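Local coordinates for protein hexokinase (Schistosoma mansoni, PDB 1BDG) that probably phosphorylates glucose, mannose and fructose with ATP to give the hexose 6-phosphates, the entry step of glycolysis, and binds glucose between its two subdomains, at residues A[67-72]-A[82-87]; A[115-120]-A[179-184]; A[151-156]-A[189-194]. All coordinates share one frame; numbering follows the deposited sequence.

Contact 1. Residues A[67-72]-A[82-87]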
# COMPACT_ATOMS: atom_id res chain seq x y z
N THR A 67 1.04 21.60 19.52
CA THR A 67 -0.14 21.84 20.36
C THR A 67 -1.36 22.22 19.53
O THR A 67 -1.23 22.86 18.49
CB THR A 67 0.12 22.98 21.37
OG1 THR A 67 0.62 24.15 20.68
CG2 THR A 67 1.13 22.52 22.42
N GLY A 68 -2.53 21.81 19.99
CA GLY A 68 -3.76 22.12 19.27
C GLY A 68 -4.69 20.92 19.17
O GLY A 68 -4.50 19.90 19.86
N ASN A 69 -5.74 21.08 18.34
CA ASN A 69 -6.75 20.04 18.08
C ASN A 69 -7.02 20.09 16.57
O ASN A 69 -7.36 21.15 16.03
CB ASN A 69 -8.05 20.34 18.84
CG ASN A 69 -9.14 19.28 18.60
OD1 ASN A 69 -10.31 19.59 18.30
ND2 ASN A 69 -8.77 18.01 18.77
N PHE A 70 -6.83 18.96 15.87
CA PHE A 70 -7.03 18.93 14.43
C PHE A 70 -7.87 17.75 13.99
O PHE A 70 -8.04 16.80 14.74
CB PHE A 70 -5.68 18.83 13.72
CG PHE A 70 -4.67 19.83 14.20
CD1 PHE A 70 -4.15 19.75 15.49
CD2 PHE A 70 -4.25 20.86 13.36
CE1 PHE A 70 -3.22 20.68 15.95
CE2 PHE A 70 -3.31 21.79 13.80
CZ PHE A 70 -2.79 21.71 15.10
N LEU A 71 -8.39 17.83 12.77
CA LEU A 71 -9.19 16.75 12.19
C LEU A 71 -8.23 16.04 11.26
O LEU A 71 -7.20 16.61 10.88
CB LEU A 71 -10.37 17.31 11.38
CG LEU A 71 -11.46 18.10 12.11
CD1 LEU A 71 -12.49 18.51 11.10
CD2 LEU A 71 -12.10 17.29 13.21
N ALA A 72 -8.56 14.82 10.86
CA ALA A 72 -7.69 14.08 9.96
C ALA A 72 -8.52 13.04 9.26
O ALA A 72 -9.28 12.32 9.91
CB ALA A 72 -6.58 13.41 10.74
N VAL A 82 -12.17 8.68 9.71
CA VAL A 82 -12.42 10.08 10.00
C VAL A 82 -12.00 10.24 11.45
O VAL A 82 -12.63 9.68 12.33
CB VAL A 82 -13.89 10.42 9.85
CG1 VAL A 82 -14.17 11.79 10.46
CG2 VAL A 82 -14.26 10.43 8.36
N LEU A 83 -10.93 10.99 11.67
CA LEU A 83 -10.39 11.16 13.02
C LEU A 83 -10.44 12.58 13.56
O LEU A 83 -10.94 13.50 12.91
CB LEU A 83 -8.96 10.62 13.08
CG LEU A 83 -8.68 9.23 12.49
CD1 LEU A 83 -8.70 9.32 10.97
CD2 LEU A 83 -7.34 8.70 12.95
N SER A 84 -9.98 12.72 14.80
CA SER A 84 -9.95 13.99 15.51
C SER A 84 -8.81 13.85 16.48
O SER A 84 -8.84 12.97 17.33
CB SER A 84 -11.24 14.22 16.29
OG SER A 84 -11.19 15.47 16.94
N VAL A 85 -7.83 14.73 16.37
CA VAL A 85 -6.67 14.63 17.22
C VAL A 85 -6.43 15.89 18.03
O VAL A 85 -6.72 17.01 17.59
CB VAL A 85 -5.39 14.31 16.38
CG1 VAL A 85 -4.30 13.76 17.30
CG2 VAL A 85 -5.71 13.29 15.24
N THR A 86 -5.88 15.69 19.22
CA THR A 86 -5.55 16.76 20.15
C THR A 86 -4.11 16.49 20.57
O THR A 86 -3.78 15.41 21.06
CB THR A 86 -6.50 16.72 21.36
OG1 THR A 86 -7.64 17.55 21.09
CG2 THR A 86 -5.79 17.18 22.65
N LEU A 87 -3.25 17.47 20.33
CA LEU A 87 -1.85 17.32 20.66
C LEU A 87 -1.55 18.45 21.64
O LEU A 87 -2.20 19.50 21.60
CB LEU A 87 -1.02 17.50 19.40
CG LEU A 87 -1.65 16.94 18.13
CD1 LEU A 87 -1.19 17.74 16.95
CD2 LEU A 87 -1.31 15.49 17.95
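Phe70 and Val85 form the central hydrogen-bonded pair of an antiparallel hairpin in which strand 68-72 runs against strand 82-87. Phe70 N reaches Val85 O at 2.6 Å, and Val85 N returns a nearly straight bond to Phe70 O (N-H...O angle 173°). The same ladder is carried on by Gly68 with Leu87 and Ala72 with Leu83; in the latter pair Leu83 N to Ala72 O is firm at 2.8 Å, and the return bond is weak.

Between these pairs, Asn69 faces Thr86 and Leu71 faces Ser84 as non-hydrogen-bonded pairs on one face of the sheet. The Asn69 side chain swings across to the other strand because its CG lies trans to the main-chain nitrogen (chi1 -179°). CB comes first, 3.6 Å from Thr86 OG1; CG follows alongside the same oxygen; ND2 ends 2.6 Å from Val85 O, a bent and weak hydrogen bond, with Thr86 OG1 also beside it. Val85 O is therefore approached by both the main-chain N-H of Phe70 and the Asn69 amide.

On the opposite face, Phe70 meets Leu87 at about a right angle, ring atom CE1 lying 3.7 Å from Leu87 CD1. Ala72 CB and Leu83 CB sit side by side further along.

The hairpin belongs to the five-stranded mixed sheet of the small subdomain, with strand 95-101 beyond strand 80-87 and strand 137-143 beyond strand 68-75. Helix 112-129 covers the face of Leu71 and Ser84 through Leu123 and Phe126.

Contact 2. Residues A[115-120]-A[179-184]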
# COMPACT_ATOMS: atom_id res chain seq x y z
N LEU A 115 -17.75 12.06 -4.98
CA LEU A 115 -16.94 11.37 -3.98
C LEU A 115 -16.57 12.40 -2.91
O LEU A 115 -16.87 12.23 -1.73
CB LEU A 115 -15.68 10.76 -4.61
CG LEU A 115 -14.67 9.97 -3.77
CD1 LEU A 115 -15.30 8.67 -3.25
CD2 LEU A 115 -13.45 9.65 -4.61
N PHE A 116 -15.99 13.52 -3.34
CA PHE A 116 -15.61 14.57 -2.39
C PHE A 116 -16.77 15.14 -1.60
O PHE A 116 -16.59 15.71 -0.52
CB PHE A 116 -14.79 15.64 -3.07
CG PHE A 116 -13.34 15.29 -3.16
CD1 PHE A 116 -12.51 15.52 -2.08
CD2 PHE A 116 -12.84 14.64 -4.27
CE1 PHE A 116 -11.20 15.11 -2.10
CE2 PHE A 116 -11.52 14.22 -4.29
CZ PHE A 116 -10.71 14.46 -3.20
N LYS A 117 -17.97 15.00 -2.16
CA LYS A 117 -19.18 15.44 -1.48
C LYS A 117 -19.42 14.41 -0.36
O LYS A 117 -19.59 14.78 0.81
CB LYS A 117 -20.37 15.50 -2.44
CG LYS A 117 -21.62 16.00 -1.78
CD LYS A 117 -22.70 16.23 -2.78
CE LYS A 117 -23.99 16.57 -2.06
NZ LYS A 117 -25.13 16.69 -2.98
N TYR A 118 -19.36 13.13 -0.71
CA TYR A 118 -19.56 12.08 0.27
C TYR A 118 -18.61 12.30 1.46
O TYR A 118 -19.05 12.30 2.63
CB TYR A 118 -19.34 10.69 -0.36
CG TYR A 118 -19.59 9.56 0.61
CD1 TYR A 118 -20.88 9.05 0.81
CD2 TYR A 118 -18.56 9.07 1.41
CE1 TYR A 118 -21.13 8.09 1.79
CE2 TYR A 118 -18.80 8.13 2.38
CZ TYR A 118 -20.07 7.65 2.57
OH TYR A 118 -20.27 6.74 3.57
N ILE A 119 -17.34 12.54 1.16
CA ILE A 119 -16.33 12.77 2.21
C ILE A 119 -16.85 13.80 3.22
O ILE A 119 -16.93 13.52 4.43
CB ILE A 119 -14.97 13.25 1.62
CG1 ILE A 119 -14.34 12.14 0.78
CG2 ILE A 119 -14.02 13.67 2.72
CD1 ILE A 119 -14.04 10.93 1.55
N ALA A 120 -17.23 14.98 2.73
CA ALA A 120 -17.75 16.02 3.60
C ALA A 120 -19.05 15.57 4.31
O ALA A 120 -19.15 15.68 5.54
CB ALA A 120 -17.99 17.30 2.82
N GLN A 179 -11.89 21.07 0.04
CA GLN A 179 -12.19 22.38 0.60
C GLN A 179 -13.51 22.99 0.06
O GLN A 179 -14.20 23.70 0.77
CB GLN A 179 -11.03 23.33 0.36
CG GLN A 179 -11.15 24.64 1.07
CD GLN A 179 -11.04 24.49 2.56
OE1 GLN A 179 -9.98 24.14 3.08
NE2 GLN A 179 -12.14 24.76 3.27
N THR A 180 -13.86 22.69 -1.20
CA THR A 180 -15.08 23.20 -1.80
C THR A 180 -16.27 22.52 -1.14
O THR A 180 -17.14 23.20 -0.55
CB THR A 180 -15.14 22.86 -3.28
OG1 THR A 180 -13.93 23.27 -3.92
CG2 THR A 180 -16.34 23.51 -3.93
N GLU A 181 -16.31 21.19 -1.23
CA GLU A 181 -17.40 20.40 -0.65
C GLU A 181 -17.54 20.68 0.86
O GLU A 181 -18.67 20.78 1.36
CB GLU A 181 -17.18 18.92 -0.92
CG GLU A 181 -16.97 18.58 -2.40
CD GLU A 181 -18.17 18.87 -3.33
OE1 GLU A 181 -19.35 18.61 -2.97
OE2 GLU A 181 -17.94 19.33 -4.47
N LEU A 182 -16.43 20.87 1.57
CA LEU A 182 -16.50 21.17 2.99
C LEU A 182 -17.25 22.47 3.19
O LEU A 182 -18.10 22.59 4.08
CB LEU A 182 -15.10 21.29 3.58
CG LEU A 182 -14.18 20.08 3.58
CD1 LEU A 182 -12.86 20.47 4.21
CD2 LEU A 182 -14.79 18.92 4.33
N ASP A 183 -16.95 23.45 2.34
CA ASP A 183 -17.61 24.76 2.41
C ASP A 183 -19.12 24.63 2.08
O ASP A 183 -19.98 25.20 2.76
CB ASP A 183 -16.93 25.76 1.44
CG ASP A 183 -15.50 26.10 1.85
OD1 ASP A 183 -15.14 25.93 3.03
OD2 ASP A 183 -14.72 26.54 0.97
N LYS A 184 -19.44 23.82 1.06
CA LYS A 184 -20.82 23.59 0.65
C LYS A 184 -21.58 22.84 1.76
O LYS A 184 -22.73 22.45 1.57
CB LYS A 184 -20.87 22.80 -0.67
CG LYS A 184 -20.27 23.53 -1.88
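Phe116 opens the contact from helix 115-120 with its CB, 3.7 Å from Glu181 CG, and with its carbonyl oxygen, 3.3 Å from Glu181 CB. The aliphatic start of the glutamate, CB and CG, thus packs on the Phe116 carbonyl group. The Phe116 ring turns off along the partner helix, where Val174, Leu177 and Leu178 receive it.

Lys117 comes next and offers its stem instead of its charge. Glu181 OE1 lies 3.3 Å from Lys117 CB and near its CG, and the two side chains cross at about a right angle. The lysine leaves its backbone with CG pointing away from the nitrogen (chi1 -178°) and stays extended to the end, which carries NZ to 6.1 Å from Glu181 OE1. This is too far for a salt bridge, although the opposite charges may still attract weakly. Glu181, by contrast, bends at chi2 (-64°), folding its carboxylate back against the Lys117 backbone.

The two helices cross at -52°, their short axes 8.4 Å apart at closest approach. Both lie in the small subdomain, whose five-stranded mixed sheet, strand order 3-2-1-4-5 with helices packed on it, is the ribonuclease H-like core of the actin ATPase clan. Helix 174-183 leads into edge strand 189-195, and Leu182 packs on Val189 of that strand.

Ile119 touches Leu178, an earlier residue of helix 174-183. One residue on, Ala120 points its methyl toward the second helix: CB sits 3.8 Å from Glu181 O and 3.9 Å from Leu182 CD2. The CA atoms of Ala120 and Leu182 are 5.3 Å apart. Leu182 also touches Leu123, one helical turn beyond Ala120.

Contact 3. Residues A[151-156]-A[189-194]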
# COMPACT_ATOMS: atom_id res chain seq x y z
N GLY A 151 4.02 22.31 -2.15
CA GLY A 151 3.86 22.71 -0.78
C GLY A 151 2.87 21.70 -0.22
O GLY A 151 2.30 20.93 -0.99
N LEU A 152 2.69 21.69 1.10
CA LEU A 152 1.75 20.76 1.73
C LEU A 152 0.27 20.97 1.43
O LEU A 152 -0.48 20.00 1.30
CB LEU A 152 1.96 20.76 3.25
CG LEU A 152 3.17 20.01 3.79
CD1 LEU A 152 3.16 20.14 5.29
CD2 LEU A 152 3.13 18.53 3.40
N THR A 153 -0.16 22.22 1.28
CA THR A 153 -1.57 22.48 1.02
C THR A 153 -2.11 22.24 -0.38
O THR A 153 -3.28 21.95 -0.54
CB THR A 153 -1.95 23.91 1.42
OG1 THR A 153 -1.42 24.84 0.47
CG2 THR A 153 -1.41 24.21 2.82
N HIS A 154 -1.27 22.41 -1.39
CA HIS A 154 -1.68 22.24 -2.78
C HIS A 154 -1.16 20.91 -3.30
O HIS A 154 0.03 20.79 -3.59
CB HIS A 154 -1.08 23.39 -3.61
CG HIS A 154 -1.63 23.50 -5.00
ND1 HIS A 154 -1.56 22.48 -5.92
CD2 HIS A 154 -2.29 24.51 -5.61
CE1 HIS A 154 -2.16 22.85 -7.04
NE2 HIS A 154 -2.61 24.08 -6.88
N ALA A 155 -2.05 19.94 -3.49
CA ALA A 155 -1.64 18.63 -3.99
C ALA A 155 -2.44 18.30 -5.23
O ALA A 155 -3.65 18.51 -5.25
CB ALA A 155 -1.88 17.59 -2.94
N THR A 156 -1.77 17.80 -6.27
CA THR A 156 -2.44 17.46 -7.52
C THR A 156 -2.39 15.95 -7.80
O THR A 156 -1.33 15.34 -7.73
CB THR A 156 -1.84 18.28 -8.71
OG1 THR A 156 -2.01 19.69 -8.47
CG2 THR A 156 -2.56 17.95 -10.02
N VAL A 189 -13.59 24.41 8.11
CA VAL A 189 -12.30 23.72 7.98
C VAL A 189 -11.26 24.63 7.35
O VAL A 189 -11.13 24.68 6.11
CB VAL A 189 -12.41 22.40 7.17
CG1 VAL A 189 -10.99 21.80 6.94
CG2 VAL A 189 -13.33 21.39 7.92
N LYS A 190 -10.52 25.32 8.21
CA LYS A 190 -9.50 26.29 7.83
C LYS A 190 -8.43 25.88 6.81
O LYS A 190 -8.26 26.53 5.79
CB LYS A 190 -8.82 26.87 9.10
N CYS A 191 -7.64 24.88 7.16
CA CYS A 191 -6.55 24.41 6.31
C CYS A 191 -6.73 22.94 5.96
O CYS A 191 -7.66 22.27 6.45
CB CYS A 191 -5.21 24.62 7.03
SG CYS A 191 -3.66 24.02 6.20
N VAL A 192 -5.90 22.46 5.05
CA VAL A 192 -5.91 21.08 4.62
C VAL A 192 -4.50 20.84 4.13
O VAL A 192 -3.97 21.61 3.32
CB VAL A 192 -6.91 20.83 3.46
CG1 VAL A 192 -6.71 19.45 2.88
CG2 VAL A 192 -8.33 20.95 3.96
N ALA A 193 -3.84 19.89 4.77
CA ALA A 193 -2.49 19.53 4.41
C ALA A 193 -2.72 18.19 3.73
O ALA A 193 -3.48 17.36 4.24
CB ALA A 193 -1.65 19.34 5.67
N VAL A 194 -2.17 18.03 2.54
CA VAL A 194 -2.33 16.78 1.84
C VAL A 194 -1.06 16.01 2.09
O VAL A 194 0.03 16.46 1.76
CB VAL A 194 -2.54 16.96 0.33
CG1 VAL A 194 -2.89 15.62 -0.29
CG2 VAL A 194 -3.64 17.96 0.10
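Ala155 and Val194 meet through their side chains, the Ala155 methyl carbon CB resting 3.4 Å from Val194 CB and almost equally near both valine methyls. It lies against the whole fork of the branch instead of one tip. At chi1 -172° the valine sets its methyls apart, CG1 across from the main-chain nitrogen and CG2 beside it. CG2 is also the methyl on the side of Leu152 O.

That carbonyl receives the hydrogen bond joining the segments, Val194 N to Leu152 O at 2.9 Å. The bond is nearly straight at the hydrogen (173°), although the donor is tilted from the carbonyl plane. The Leu152 side chain lies along the same end of the strand, its CD2 approaching Val194 O at 4.1 Å.

Thr153 turns its methyl to the strand. With chi1 at 74°, OG1 falls between the backbone N and the carbonyl carbon, while CG2 stands beside the nitrogen; it lies 3.7 Å from Val192 O and 4.1 Å from Cys191 SG, the sulfur that faces it. Thr153 CA adds a CA-H...O contact to Val192 O at 3.4 Å.

Asn173 binds the main-chain N of Ala155 through OD1, and Ala175 of helix 174-183 touches Val194. The arrangement is that of a beta-hairpin, strands 147-150 and 154-157, whose turn is pinned to the edge strand of the small-subdomain sheet. That strand runs directly into the glucose-binding residues Asn196 and Asp197.

Overall arrangement
From the N terminus, contact 1 comes first and closes a short hairpin, strand 68-75 turning back as strand 80-87. It is complete before either of the others opens. Contact 2 then starts in helix 112-129, and its loop stays open through strand 137-143 and the small hairpin until helix 174-183. Contact 3 begins within that loop, at 151-156, and closes beyond it at 189-194, so contacts 2 and 3 cross. They also touch in space, with Gln179 NE2 3.0 Å from Val189 O. Contact 3 ties the hairpin 147-157 to edge strand 189-195; it reaches the same sheet as contact 1, strand 137-143 lying between them, while contact 2 joins two helices of this small subdomain.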